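Local atomic coordinates of periplasmic sugar-binding protein (Chloroflexus aurantiacus, PDB entry 4RXU), a protein that probably captures sugars for an ABC-type transporter and holds beta-D-glucopyranose in a cleft between its two lobes. Residues A[46-51]-A[115-120]; A[304-309]-A[336-341]; A[51-56]-A[63-68]; A[87-92]-A[309-314]. All blocks are in the same frame, centred on the assembly; numbering follows the deposited sequence.

Interaction 1 of 4, residues A[46-51]-A[115-120]; sequences IQDETR and ISYDRL. With BGC (beta-D-glucopyranose), chain C.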
loop_
_atom_site.group_PDB
_atom_site.type_symbol
_atom_site.label_atom_id
_atom_site.label_comp_id
_atom_site.label_asym_id
_atom_site.label_seq_id
_atom_site.Cartn_x
_atom_site.Cartn_y
_atom_site.Cartn_z
ATOM N N ILE A 46 5.061 7.556 -8.139
ATOM C CA ILE A 46 6.188 7.830 -9.012
ATOM C C ILE A 46 6.730 6.522 -9.600
ATOM O O ILE A 46 7.108 6.482 -10.775
ATOM C CB ILE A 46 7.281 8.619 -8.260
ATOM C CG1 ILE A 46 6.699 9.865 -7.571
ATOM C CG2 ILE A 46 8.381 9.029 -9.216
ATOM C CD1 ILE A 46 6.013 10.853 -8.481
ATOM N N GLN A 47 6.740 5.451 -8.801
ATOM C CA GLN A 47 7.145 4.142 -9.319
ATOM C C GLN A 47 6.204 3.725 -10.452
ATOM O O GLN A 47 6.637 3.375 -11.558
ATOM C CB GLN A 47 7.160 3.074 -8.244
ATOM C CG GLN A 47 8.149 3.273 -7.100
ATOM C CD GLN A 47 8.432 1.949 -6.409
ATOM O OE1 GLN A 47 8.787 0.952 -7.069
ATOM N NE2 GLN A 47 8.259 1.915 -5.093
ATOM N N ASP A 48 4.897 3.772 -10.192
ATOM C CA ASP A 48 3.955 3.376 -11.247
ATOM C C ASP A 48 4.061 4.267 -12.479
ATOM O O ASP A 48 4.019 3.759 -13.585
ATOM C CB ASP A 48 2.516 3.351 -10.745
ATOM C CG ASP A 48 2.354 2.456 -9.548
ATOM O OD1 ASP A 48 2.899 2.831 -8.490
ATOM O OD2 ASP A 48 1.719 1.375 -9.676
ATOM N N GLU A 49 4.192 5.577 -12.294
ATOM C CA GLU A 49 4.389 6.490 -13.430
ATOM C C GLU A 49 5.584 6.053 -14.285
ATOM O O GLU A 49 5.473 5.909 -15.497
ATOM C CB GLU A 49 4.597 7.941 -12.961
ATOM C CG GLU A 49 4.723 8.936 -14.101
ATOM C CD GLU A 49 5.104 10.309 -13.619
ATOM O OE1 GLU A 49 5.810 10.399 -12.592
ATOM O OE2 GLU A 49 4.716 11.294 -14.266
ATOM N N THR A 50 6.704 5.812 -13.626
ATOM C CA THR A 50 7.935 5.380 -14.289
ATOM C C THR A 50 7.764 4.070 -15.015
ATOM O O THR A 50 8.117 3.938 -16.187
ATOM C CB THR A 50 9.086 5.253 -13.271
ATOM O OG1 THR A 50 9.413 6.570 -12.789
ATOM C CG2 THR A 50 10.329 4.548 -13.932
ATOM N N ARG A 51 7.162 3.107 -14.321
ATOM C CA ARG A 51 6.985 1.791 -14.888
ATOM C C ARG A 51 5.966 1.789 -16.032
ATOM O O ARG A 51 6.153 1.053 -17.020
ATOM C CB ARG A 51 6.597 0.786 -13.811
ATOM C CG ARG A 51 7.609 0.657 -12.681
ATOM C CD ARG A 51 8.921 0.103 -13.146
ATOM N NE ARG A 51 9.852 -0.044 -12.024
ATOM C CZ ARG A 51 11.029 -0.646 -12.123
ATOM N NH1 ARG A 51 11.408 -1.167 -13.283
ATOM N NH2 ARG A 51 11.815 -0.715 -11.066
ATOM N N ILE A 115 -11.007 -0.092 -14.960
ATOM C CA ILE A 115 -10.040 -0.944 -14.289
ATOM C C ILE A 115 -9.538 -0.143 -13.081
ATOM O O ILE A 115 -8.770 0.813 -13.204
ATOM C CB ILE A 115 -8.854 -1.285 -15.193
ATOM C CG1 ILE A 115 -9.334 -1.974 -16.480
ATOM C CG2 ILE A 115 -7.844 -2.140 -14.433
ATOM C CD1 ILE A 115 -8.227 -2.327 -17.458
ATOM N N SER A 116 -9.990 -0.538 -11.899
ATOM C CA SER A 116 -9.480 0.055 -10.681
ATOM C C SER A 116 -8.047 -0.505 -10.503
ATOM O O SER A 116 -7.817 -1.685 -10.727
ATOM C CB SER A 116 -10.399 -0.323 -9.524
ATOM O OG SER A 116 -10.257 0.508 -8.387
ATOM N N TYR A 117 -7.111 0.372 -10.152
ATOM C CA TYR A 117 -5.697 0.077 -10.208
ATOM C C TYR A 117 -5.074 0.312 -8.841
ATOM O O TYR A 117 -5.119 1.417 -8.314
ATOM C CB TYR A 117 -5.027 0.978 -11.232
ATOM C CG TYR A 117 -3.537 0.724 -11.377
ATOM C CD1 TYR A 117 -3.052 -0.351 -12.084
ATOM C CD2 TYR A 117 -2.627 1.567 -10.776
ATOM C CE1 TYR A 117 -1.692 -0.587 -12.183
ATOM C CE2 TYR A 117 -1.269 1.360 -10.897
ATOM C CZ TYR A 117 -0.812 0.269 -11.590
ATOM O OH TYR A 117 0.541 0.068 -11.674
ATOM N N ASP A 118 -4.520 -0.766 -8.294
ATOM C CA ASP A 118 -3.867 -0.826 -6.984
ATOM C C ASP A 118 -4.852 -0.688 -5.835
ATOM O O ASP A 118 -4.867 -1.524 -4.943
ATOM C CB ASP A 118 -2.729 0.171 -6.805
ATOM C CG ASP A 118 -1.929 -0.148 -5.585
ATOM O OD1 ASP A 118 -1.039 -1.023 -5.700
ATOM O OD2 ASP A 118 -2.230 0.411 -4.493
ATOM N N ARG A 119 -5.614 0.406 -5.830
ATOM C CA ARG A 119 -6.633 0.688 -4.824
ATOM C C ARG A 119 -7.986 0.501 -5.449
ATOM O O ARG A 119 -8.165 0.729 -6.656
ATOM C CB ARG A 119 -6.544 2.134 -4.343
ATOM C CG ARG A 119 -5.256 2.485 -3.665
ATOM C CD ARG A 119 -5.220 3.968 -3.372
ATOM N NE ARG A 119 -4.052 4.335 -2.611
ATOM C CZ ARG A 119 -3.703 5.577 -2.332
ATOM N NH1 ARG A 119 -4.416 6.591 -2.802
ATOM N NH2 ARG A 119 -2.629 5.800 -1.600
ATOM N N LEU A 120 -8.934 0.088 -4.615
ATOM C CA LEU A 120 -10.268 -0.240 -5.063
ATOM C C LEU A 120 -11.243 0.936 -4.941
ATOM O O LEU A 120 -11.381 1.546 -3.889
ATOM C CB LEU A 120 -10.768 -1.422 -4.222
ATOM C CG LEU A 120 -12.089 -2.076 -4.623
ATOM C CD1 LEU A 120 -12.077 -2.545 -6.073
ATOM C CD2 LEU A 120 -12.407 -3.204 -3.647
HETATM C C2 BGC C . -0.312 1.438 -1.972
HETATM C C3 BGC C . 1.024 1.403 -1.258
HETATM C C4 BGC C . 1.467 2.827 -0.953
HETATM C C5 BGC C . 0.368 3.603 -0.225
HETATM C C6 BGC C . 0.686 5.070 -0.041
HETATM C C1 BGC C . -1.244 2.134 -0.995
HETATM O O1 BGC C . -2.585 2.054 -1.377
HETATM O O2 BGC C . -0.733 0.100 -2.257
HETATM O O3 BGC C . 1.961 0.744 -2.106
HETATM O O4 BGC C . 2.590 2.771 -0.052
HETATM O O5 BGC C . -0.855 3.507 -0.929
HETATM O O6 BGC C . 1.104 5.683 -1.264
#
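D48 of helix 44-59 reaches the end of Y117, on strand 113-117, through a single oxygen. Its first torsion (chi1 -56°) sets CG beside the backbone N and sends the carboxylate toward the strand, where OD2 accepts a hydrogen bond from Y117 OH at 2.7 Å on its anti lone pair, the one turned away from OD1. OD2 lies at the ring edge, near the plane of the ring and 3.2 Å from Y117 CE2, while the carboxylate and ring planes stand 88° apart. D48 OD1 forms a salt bridge with R44, which also bridges to D118 and binds the sugar, so D48 is a second-shell residue probably steadying a first-shell arginine. The contact thus sits where strand 113-117 ends and helix 44-59 begins, at the cleft of a two-lobed periplasmic sugar-binding protein. A phenylalanine in place of Y117 would probably leave D48 OD2 without this buried donor and its carboxylate less firmly oriented toward R44. Just past the strand, the chain turns to the ligand: D118 OD2 accepts a bond from O2 of the glucose at 2.7 Å. R119, its chain extended from CG to NE, lays the edge of its guanidinium along the sugar; NE donates to O1 at 3.0 Å and NH2 to O5 at 3.0 Å, both nearly straight at 169°.

Interaction 2 of 4, residues A[304-309]-A[336-341]; sequences VQDAIK and IQSPVV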
loop_
_atom_site.group_PDB
_atom_site.type_symbol
_atom_site.label_atom_id
_atom_site.label_comp_id
_atom_site.label_asym_id
_atom_site.label_seq_id
_atom_site.Cartn_x
_atom_site.Cartn_y
_atom_site.Cartn_z
ATOM N N VAL A 304 1.739 -2.995 -13.566
ATOM C CA VAL A 304 1.614 -2.193 -14.760
ATOM C C VAL A 304 1.271 -3.067 -15.962
ATOM O O VAL A 304 0.360 -2.752 -16.739
ATOM C CB VAL A 304 2.908 -1.385 -14.992
ATOM C CG1 VAL A 304 3.076 -0.983 -16.452
ATOM C CG2 VAL A 304 2.934 -0.173 -14.064
ATOM N N GLN A 305 2.018 -4.152 -16.147
ATOM C CA GLN A 305 1.771 -5.010 -17.316
ATOM C C GLN A 305 0.388 -5.645 -17.247
ATOM O O GLN A 305 -0.282 -5.763 -18.256
ATOM C CB GLN A 305 2.853 -6.074 -17.497
ATOM C CG GLN A 305 3.051 -6.483 -18.960
ATOM C CD GLN A 305 3.600 -5.349 -19.820
ATOM O OE1 GLN A 305 4.503 -4.605 -19.411
ATOM N NE2 GLN A 305 3.052 -5.207 -21.008
ATOM N N ASP A 306 -0.034 -6.054 -16.043
ATOM C CA ASP A 306 -1.374 -6.627 -15.856
ATOM C C ASP A 306 -2.445 -5.648 -16.298
ATOM O O ASP A 306 -3.394 -6.008 -16.977
ATOM C CB ASP A 306 -1.597 -7.069 -14.414
ATOM C CG ASP A 306 -0.974 -8.404 -14.111
ATOM O OD1 ASP A 306 -0.497 -9.105 -15.039
ATOM O OD2 ASP A 306 -0.991 -8.755 -12.915
ATOM N N ALA A 307 -2.245 -4.384 -15.959
ATOM C CA ALA A 307 -3.190 -3.326 -16.359
ATOM C C ALA A 307 -3.172 -3.057 -17.867
ATOM O O ALA A 307 -4.220 -2.864 -18.493
ATOM C CB ALA A 307 -2.899 -2.039 -15.605
ATOM N N ILE A 308 -1.980 -3.009 -18.431
ATOM C CA ILE A 308 -1.857 -2.765 -19.868
ATOM C C ILE A 308 -2.501 -3.943 -20.612
ATOM O O ILE A 308 -3.274 -3.758 -21.554
ATOM C CB ILE A 308 -0.396 -2.544 -20.295
ATOM C CG1 ILE A 308 0.139 -1.237 -19.702
ATOM C CG2 ILE A 308 -0.290 -2.535 -21.830
ATOM C CD1 ILE A 308 1.650 -1.089 -19.790
ATOM N N LYS A 309 -2.156 -5.156 -20.215
ATOM C CA LYS A 309 -2.704 -6.351 -20.862
ATOM C C LYS A 309 -4.246 -6.359 -20.806
ATOM O O LYS A 309 -4.938 -6.654 -21.797
ATOM C CB LYS A 309 -2.103 -7.622 -20.247
ATOM C CG LYS A 309 -0.634 -7.851 -20.605
ATOM C CD LYS A 309 -0.099 -9.205 -20.135
ATOM C CE LYS A 309 0.501 -9.197 -18.738
ATOM N NZ LYS A 309 1.098 -10.534 -18.437
ATOM N N ILE A 336 -7.309 -9.108 -10.737
ATOM C CA ILE A 336 -6.113 -9.565 -11.448
ATOM C C ILE A 336 -5.025 -9.275 -10.398
ATOM O O ILE A 336 -4.502 -8.163 -10.307
ATOM C CB ILE A 336 -5.891 -8.777 -12.761
ATOM C CG1 ILE A 336 -7.096 -8.953 -13.701
ATOM C CG2 ILE A 336 -4.605 -9.225 -13.441
ATOM C CD1 ILE A 336 -7.140 -8.065 -14.935
ATOM N N GLN A 337 -4.724 -10.284 -9.589
ATOM C CA GLN A 337 -3.911 -10.123 -8.386
ATOM C C GLN A 337 -2.526 -10.695 -8.588
ATOM O O GLN A 337 -2.367 -11.766 -9.175
ATOM C CB GLN A 337 -4.589 -10.819 -7.206
ATOM C CG GLN A 337 -3.886 -10.641 -5.867
ATOM C CD GLN A 337 -4.430 -11.560 -4.775
ATOM O OE1 GLN A 337 -5.290 -11.166 -3.971
ATOM N NE2 GLN A 337 -3.973 -12.796 -4.768
ATOM N N SER A 338 -1.558 -9.974 -8.022
ATOM C CA SER A 338 -0.114 -10.243 -8.105
ATOM C C SER A 338 0.440 -10.450 -6.704
ATOM O O SER A 338 -0.051 -9.806 -5.768
ATOM C CB SER A 338 0.604 -9.030 -8.779
ATOM O OG SER A 338 0.623 -9.244 -10.149
ATOM N N PRO A 339 1.439 -11.350 -6.539
ATOM C CA PRO A 339 1.920 -11.599 -5.190
ATOM C C PRO A 339 2.910 -10.582 -4.668
ATOM O O PRO A 339 3.438 -9.725 -5.401
ATOM C CB PRO A 339 2.598 -12.963 -5.303
ATOM C CG PRO A 339 3.022 -13.076 -6.696
ATOM C CD PRO A 339 1.943 -12.375 -7.474
ATOM N N VAL A 340 3.183 -10.723 -3.382
ATOM C CA VAL A 340 4.092 -9.826 -2.677
ATOM C C VAL A 340 5.122 -10.646 -1.880
ATOM O O VAL A 340 4.841 -11.779 -1.471
ATOM C CB VAL A 340 3.332 -8.826 -1.769
ATOM C CG1 VAL A 340 2.310 -8.056 -2.590
ATOM C CG2 VAL A 340 2.682 -9.517 -0.562
ATOM N N VAL A 341 6.309 -10.064 -1.677
ATOM C CA VAL A 341 7.447 -10.814 -1.132
ATOM C C VAL A 341 8.153 -10.025 -0.059
ATOM O O VAL A 341 8.466 -8.849 -0.236
ATOM C CB VAL A 341 8.464 -11.142 -2.270
ATOM C CG1 VAL A 341 9.726 -11.810 -1.756
ATOM C CG2 VAL A 341 7.788 -12.037 -3.282
HETATM O O HOH W 1 -1.410 -7.598 -10.538
#
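Helix 300-315 comes nearest strand 332-343 where the CA atoms of D306 and I336 stand 7.1 Å apart. The strand belongs to the mixed sheet of the N-terminal lobe, beside strand 129-133, and the helix packs on that sheet in the alternating alpha/beta layers of a periplasmic binding protein. D306 carries the helix side of the contact: its CB and carboxylate carbon CG lie against the methyl CG2 of I336, each 3.8 Å from it, the two side chains running alongside in opposing senses. In the isoleucine, chi1 of -60° places CG1 beside the backbone N and leaves CG2 as the branch that meets D306. The aspartate's OD2 is 3.7 Å from that same I336 CG2 and 3.2 Å from S338 OG. A water joins the cluster, hydrogen-bonded to S338 OG at 2.6 Å, while D306 OD2, 2.7 Å from the water, and the carbonyl oxygen of I336, 3.2 Å from it, compete for its protons.

Interaction 3 of 4, residues A[51-56]-A[63-68]; sequences RFREAL and VEILFS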
loop_
_atom_site.group_PDB
_atom_site.type_symbol
_atom_site.label_atom_id
_atom_site.label_comp_id
_atom_site.label_asym_id
_atom_site.label_seq_id
_atom_site.Cartn_x
_atom_site.Cartn_y
_atom_site.Cartn_z
ATOM N N ARG A 51 7.162 3.107 -14.321
ATOM C CA ARG A 51 6.985 1.791 -14.888
ATOM C C ARG A 51 5.966 1.789 -16.032
ATOM O O ARG A 51 6.153 1.053 -17.020
ATOM C CB ARG A 51 6.597 0.786 -13.811
ATOM C CG ARG A 51 7.609 0.657 -12.681
ATOM C CD ARG A 51 8.921 0.103 -13.146
ATOM N NE ARG A 51 9.852 -0.044 -12.024
ATOM C CZ ARG A 51 11.029 -0.646 -12.123
ATOM N NH1 ARG A 51 11.408 -1.167 -13.283
ATOM N NH2 ARG A 51 11.815 -0.715 -11.066
ATOM N N PHE A 52 4.904 2.612 -15.914
ATOM C CA PHE A 52 3.968 2.747 -17.010
ATOM C C PHE A 52 4.670 3.281 -18.242
ATOM O O PHE A 52 4.538 2.728 -19.337
ATOM C CB PHE A 52 2.776 3.659 -16.669
ATOM C CG PHE A 52 1.593 2.915 -16.081
ATOM C CD1 PHE A 52 0.962 1.911 -16.793
ATOM C CD2 PHE A 52 1.118 3.230 -14.822
ATOM C CE1 PHE A 52 -0.120 1.240 -16.260
ATOM C CE2 PHE A 52 0.029 2.571 -14.290
ATOM C CZ PHE A 52 -0.591 1.578 -15.003
ATOM N N ARG A 53 5.399 4.378 -18.054
ATOM C CA ARG A 53 6.107 5.013 -19.181
ATOM C C ARG A 53 7.078 4.048 -19.839
ATOM O O ARG A 53 7.123 3.947 -21.061
ATOM C CB ARG A 53 6.830 6.269 -18.723
ATOM C CG ARG A 53 5.850 7.412 -18.517
ATOM C CD ARG A 53 6.537 8.745 -18.267
ATOM N NE ARG A 53 5.678 9.669 -17.513
ATOM C CZ ARG A 53 4.545 10.223 -17.957
ATOM N NH1 ARG A 53 4.082 9.973 -19.174
ATOM N NH2 ARG A 53 3.851 11.039 -17.161
ATOM N N GLU A 54 7.829 3.306 -19.032
ATOM C CA GLU A 54 8.741 2.291 -19.598
ATOM C C GLU A 54 7.996 1.223 -20.409
ATOM O O GLU A 54 8.398 0.862 -21.502
ATOM C CB GLU A 54 9.599 1.658 -18.511
ATOM C CG GLU A 54 10.609 2.664 -17.937
ATOM C CD GLU A 54 11.284 2.221 -16.651
ATOM O OE1 GLU A 54 10.879 1.199 -16.065
ATOM O OE2 GLU A 54 12.226 2.930 -16.212
ATOM N N ALA A 55 6.897 0.726 -19.865
ATOM C CA ALA A 55 6.141 -0.357 -20.532
ATOM C C ALA A 55 5.474 0.147 -21.797
ATOM O O ALA A 55 5.454 -0.539 -22.813
ATOM C CB ALA A 55 5.107 -0.969 -19.584
ATOM N N LEU A 56 4.947 1.359 -21.728
ATOM C CA LEU A 56 4.288 1.970 -22.865
ATOM C C LEU A 56 5.309 2.234 -23.983
ATOM O O LEU A 56 5.031 1.943 -25.158
ATOM C CB LEU A 56 3.556 3.256 -22.436
ATOM C CG LEU A 56 2.369 3.059 -21.475
ATOM C CD1 LEU A 56 1.912 4.408 -20.940
ATOM C CD2 LEU A 56 1.247 2.302 -22.165
ATOM N N VAL A 63 -0.273 6.572 -24.172
ATOM C CA VAL A 63 -1.411 6.627 -23.254
ATOM C C VAL A 63 -1.169 7.776 -22.270
ATOM O O VAL A 63 -0.101 7.870 -21.647
ATOM C CB VAL A 63 -1.537 5.306 -22.472
ATOM C CG1 VAL A 63 -2.566 5.401 -21.354
ATOM C CG2 VAL A 63 -1.843 4.143 -23.396
ATOM N N GLU A 64 -2.163 8.647 -22.128
ATOM C CA GLU A 64 -2.021 9.788 -21.238
ATOM C C GLU A 64 -2.146 9.354 -19.772
ATOM O O GLU A 64 -3.014 8.549 -19.426
ATOM C CB GLU A 64 -3.046 10.885 -21.558
ATOM C CG GLU A 64 -2.828 12.164 -20.760
ATOM C CD GLU A 64 -3.665 13.333 -21.257
ATOM O OE1 GLU A 64 -4.701 13.090 -21.919
ATOM O OE2 GLU A 64 -3.290 14.497 -20.986
ATOM N N ILE A 65 -1.257 9.895 -18.939
ATOM C CA ILE A 65 -1.282 9.722 -17.482
ATOM C C ILE A 65 -1.582 11.074 -16.851
ATOM O O ILE A 65 -0.901 12.046 -17.110
ATOM C CB ILE A 65 0.078 9.218 -16.949
ATOM C CG1 ILE A 65 0.447 7.883 -17.632
ATOM C CG2 ILE A 65 0.062 9.055 -15.431
ATOM C CD1 ILE A 65 1.847 7.374 -17.336
ATOM N N LEU A 66 -2.640 11.121 -16.062
ATOM C CA LEU A 66 -3.035 12.304 -15.298
ATOM C C LEU A 66 -2.969 12.003 -13.808
ATOM O O LEU A 66 -3.312 10.896 -13.364
ATOM C CB LEU A 66 -4.472 12.713 -15.610
ATOM C CG LEU A 66 -4.694 13.127 -17.060
ATOM C CD1 LEU A 66 -6.167 13.348 -17.360
ATOM C CD2 LEU A 66 -3.900 14.371 -17.399
ATOM N N PHE A 67 -2.538 12.996 -13.047
ATOM C CA PHE A 67 -2.539 12.893 -11.589
ATOM C C PHE A 67 -3.682 13.747 -11.043
ATOM O O PHE A 67 -4.011 14.794 -11.578
ATOM C CB PHE A 67 -1.204 13.336 -10.952
ATOM C CG PHE A 67 -0.112 12.307 -11.056
ATOM C CD1 PHE A 67 0.683 12.222 -12.189
ATOM C CD2 PHE A 67 0.109 11.387 -10.015
ATOM C CE1 PHE A 67 1.680 11.268 -12.292
ATOM C CE2 PHE A 67 1.097 10.431 -10.121
ATOM C CZ PHE A 67 1.878 10.371 -11.256
ATOM N N SER A 68 -4.207 13.313 -9.912
ATOM C CA SER A 68 -5.354 13.928 -9.271
ATOM C C SER A 68 -5.038 14.881 -8.126
ATOM O O SER A 68 -5.953 15.475 -7.557
ATOM C CB SER A 68 -6.311 12.837 -8.812
ATOM O OG SER A 68 -6.731 12.070 -9.939
#
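I65 of strand 61-67 meets F52 and R53 of helix 44-59, its side chain reaching outward from the sheet. Its CB stands 4.2 Å from R53 NH2; CG1 then runs on with chi2 at 172°, which stretches the chain and brings CD1 between the two helix side chains. There the methyl touches F52 CB at 3.9 Å and also lies over one face of the R53 guanidinium, offset toward its rim, with NH1 at 3.9 Å. The arginine's charge is met by E49 one turn earlier, through a salt bridge from NH2. Helix 44-59 and this strand are consecutive elements of a beta-alpha-beta unit begun by strand 29-37; the axes of 51-56 and 63-67 run antiparallel at 175°, 10.3 Å apart at closest. A helical turn beyond F52, L56 stands roughly perpendicular to V63: CD2 meets CG2 at 3.8 Å and CD1 meets CB at 3.9 Å. Cut back to an alanine, L56 would lose both methyls that meet V63, which would probably leave a gap beside the valine.

Interaction 4 of 4, residues A[87-92]-A[309-314]; sequences IKVLII and KAAVAL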
loop_
_atom_site.group_PDB
_atom_site.type_symbol
_atom_site.label_atom_id
_atom_site.label_comp_id
_atom_site.label_asym_id
_atom_site.label_seq_id
_atom_site.Cartn_x
_atom_site.Cartn_y
_atom_site.Cartn_z
ATOM N N ILE A 87 -11.407 7.989 -24.744
ATOM C CA ILE A 87 -10.957 6.733 -24.158
ATOM C C ILE A 87 -12.064 5.687 -24.097
ATOM O O ILE A 87 -13.236 5.994 -23.901
ATOM C CB ILE A 87 -10.259 6.862 -22.789
ATOM C CG1 ILE A 87 -11.223 7.235 -21.649
ATOM C CG2 ILE A 87 -9.033 7.771 -22.894
ATOM C CD1 ILE A 87 -10.622 6.921 -20.288
ATOM N N LYS A 88 -11.658 4.437 -24.269
ATOM C CA LYS A 88 -12.527 3.281 -24.114
ATOM C C LYS A 88 -12.240 2.489 -22.856
ATOM O O LYS A 88 -13.078 1.696 -22.425
ATOM C CB LYS A 88 -12.382 2.354 -25.323
ATOM C CG LYS A 88 -12.804 2.974 -26.655
ATOM C CD LYS A 88 -14.216 3.520 -26.590
ATOM C CE LYS A 88 -14.584 4.289 -27.848
ATOM N NZ LYS A 88 -15.302 5.546 -27.486
ATOM N N VAL A 89 -11.057 2.696 -22.274
ATOM C CA VAL A 89 -10.663 2.000 -21.037
ATOM C C VAL A 89 -9.995 3.013 -20.128
ATOM O O VAL A 89 -9.095 3.733 -20.547
ATOM C CB VAL A 89 -9.654 0.862 -21.291
ATOM C CG1 VAL A 89 -9.300 0.156 -19.987
ATOM C CG2 VAL A 89 -10.180 -0.163 -22.297
ATOM N N LEU A 90 -10.435 3.027 -18.877
ATOM C CA LEU A 90 -9.873 3.871 -17.827
ATOM C C LEU A 90 -9.124 2.973 -16.849
ATOM O O LEU A 90 -9.719 2.040 -16.301
ATOM C CB LEU A 90 -10.995 4.600 -17.085
ATOM C CG LEU A 90 -10.580 5.427 -15.863
ATOM C CD1 LEU A 90 -9.693 6.617 -16.213
ATOM C CD2 LEU A 90 -11.836 5.838 -15.118
ATOM N N ILE A 91 -7.835 3.252 -16.634
ATOM C CA ILE A 91 -7.074 2.632 -15.538
ATOM C C ILE A 91 -6.957 3.712 -14.466
ATOM O O ILE A 91 -6.390 4.786 -14.712
ATOM C CB ILE A 91 -5.680 2.203 -16.018
ATOM C CG1 ILE A 91 -5.786 1.104 -17.090
ATOM C CG2 ILE A 91 -4.823 1.755 -14.843
ATOM C CD1 ILE A 91 -4.529 0.992 -17.932
ATOM N N ILE A 92 -7.518 3.447 -13.291
ATOM C CA ILE A 92 -7.639 4.488 -12.264
ATOM C C ILE A 92 -7.314 3.983 -10.858
ATOM O O ILE A 92 -7.923 3.019 -10.388
ATOM C CB ILE A 92 -9.039 5.169 -12.274
ATOM C CG1 ILE A 92 -9.136 6.203 -11.142
ATOM C CG2 ILE A 92 -10.185 4.151 -12.220
ATOM C CD1 ILE A 92 -10.304 7.153 -11.311
ATOM N N LYS A 309 -2.156 -5.156 -20.215
ATOM C CA LYS A 309 -2.704 -6.351 -20.862
ATOM C C LYS A 309 -4.246 -6.359 -20.806
ATOM O O LYS A 309 -4.938 -6.654 -21.797
ATOM C CB LYS A 309 -2.103 -7.622 -20.247
ATOM C CG LYS A 309 -0.634 -7.851 -20.605
ATOM C CD LYS A 309 -0.099 -9.205 -20.135
ATOM C CE LYS A 309 0.501 -9.197 -18.738
ATOM N NZ LYS A 309 1.098 -10.534 -18.437
ATOM N N ALA A 310 -4.806 -5.998 -19.665
ATOM C CA ALA A 310 -6.262 -6.003 -19.520
ATOM C C ALA A 310 -6.866 -4.944 -20.409
ATOM O O ALA A 310 -7.863 -5.202 -21.081
ATOM C CB ALA A 310 -6.669 -5.792 -18.081
ATOM N N ALA A 311 -6.266 -3.751 -20.420
ATOM C CA ALA A 311 -6.729 -2.685 -21.300
ATOM C C ALA A 311 -6.701 -3.060 -22.773
ATOM O O ALA A 311 -7.686 -2.862 -23.491
ATOM C CB ALA A 311 -5.927 -1.418 -21.069
ATOM N N VAL A 312 -5.593 -3.635 -23.210
ATOM C CA VAL A 312 -5.433 -4.031 -24.601
ATOM C C VAL A 312 -6.475 -5.094 -24.953
ATOM O O VAL A 312 -7.064 -5.074 -26.041
ATOM C CB VAL A 312 -3.978 -4.488 -24.881
ATOM C CG1 VAL A 312 -3.853 -5.214 -26.227
ATOM C CG2 VAL A 312 -3.058 -3.274 -24.813
ATOM N N ALA A 313 -6.718 -6.031 -24.040
ATOM C CA ALA A 313 -7.752 -7.051 -24.301
ATOM C C ALA A 313 -9.110 -6.380 -24.525
ATOM O O ALA A 313 -9.817 -6.655 -25.503
ATOM C CB ALA A 313 -7.823 -8.078 -23.164
ATOM N N LEU A 314 -9.468 -5.462 -23.641
ATOM C CA LEU A 314 -10.738 -4.739 -23.792
ATOM C C LEU A 314 -10.838 -3.915 -25.068
ATOM O O LEU A 314 -11.899 -3.823 -25.663
ATOM C CB LEU A 314 -10.974 -3.874 -22.564
ATOM C CG LEU A 314 -11.172 -4.660 -21.275
ATOM C CD1 LEU A 314 -10.968 -3.779 -20.063
ATOM C CD2 LEU A 314 -12.549 -5.276 -21.215
#
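With chi1 at -179°, V89 has CG1 anti to its backbone N and CG2 anti to its carbonyl carbon, and the two methyls are directed to two residues on one face of the helix, A311 and L314. CG1 rests on A311 CB at 3.9 Å. The other branch goes to the next turn, where CG2 meets L314 CB at 3.8 Å and also comes 3.9 Å from the carbonyl oxygen of A311. The small side chain of A311 is consistent with the close approach there, 6.1 Å between the CA atoms of V89 and A311. Strand 89-92 is an inner strand of the N-terminal lobe's sheet, between strands 29-37 and 113-117, and the 309-314 part of helix 300-315 runs nearly antiparallel to it, at 165°, the axes 9.1 Å apart at closest. More than two hundred residues separate the partners, since the chain builds the second lobe before this helix returns to pack on the first, as in other two-lobed binding proteins. Two residues along the strand, I91 stretches its CD1 back to the same alanine, reaching A311 CB at 4.2 Å.

All four contacts set a helix on one sheet, and their chemistry changes with position. Interactions 1 and 3 both use helix 44-59, one at its cleft end and the other further along; interactions 2 and 4 use successive parts of helix 300-315, meeting at K309. The two helices pack together through V304 against F52 and A55. Interactions 1 and 4 are buried, yet the first is polar, close to the sugar, and the other apolar, farther from the sugar; their strands are neighbours, joined by backbone hydrogen bonds. The partly buried pair differ again: interaction 2 admits a water, and interaction 3 is bordered by an exposed arginine. Y117 and F52 link interaction 1 to interaction 3.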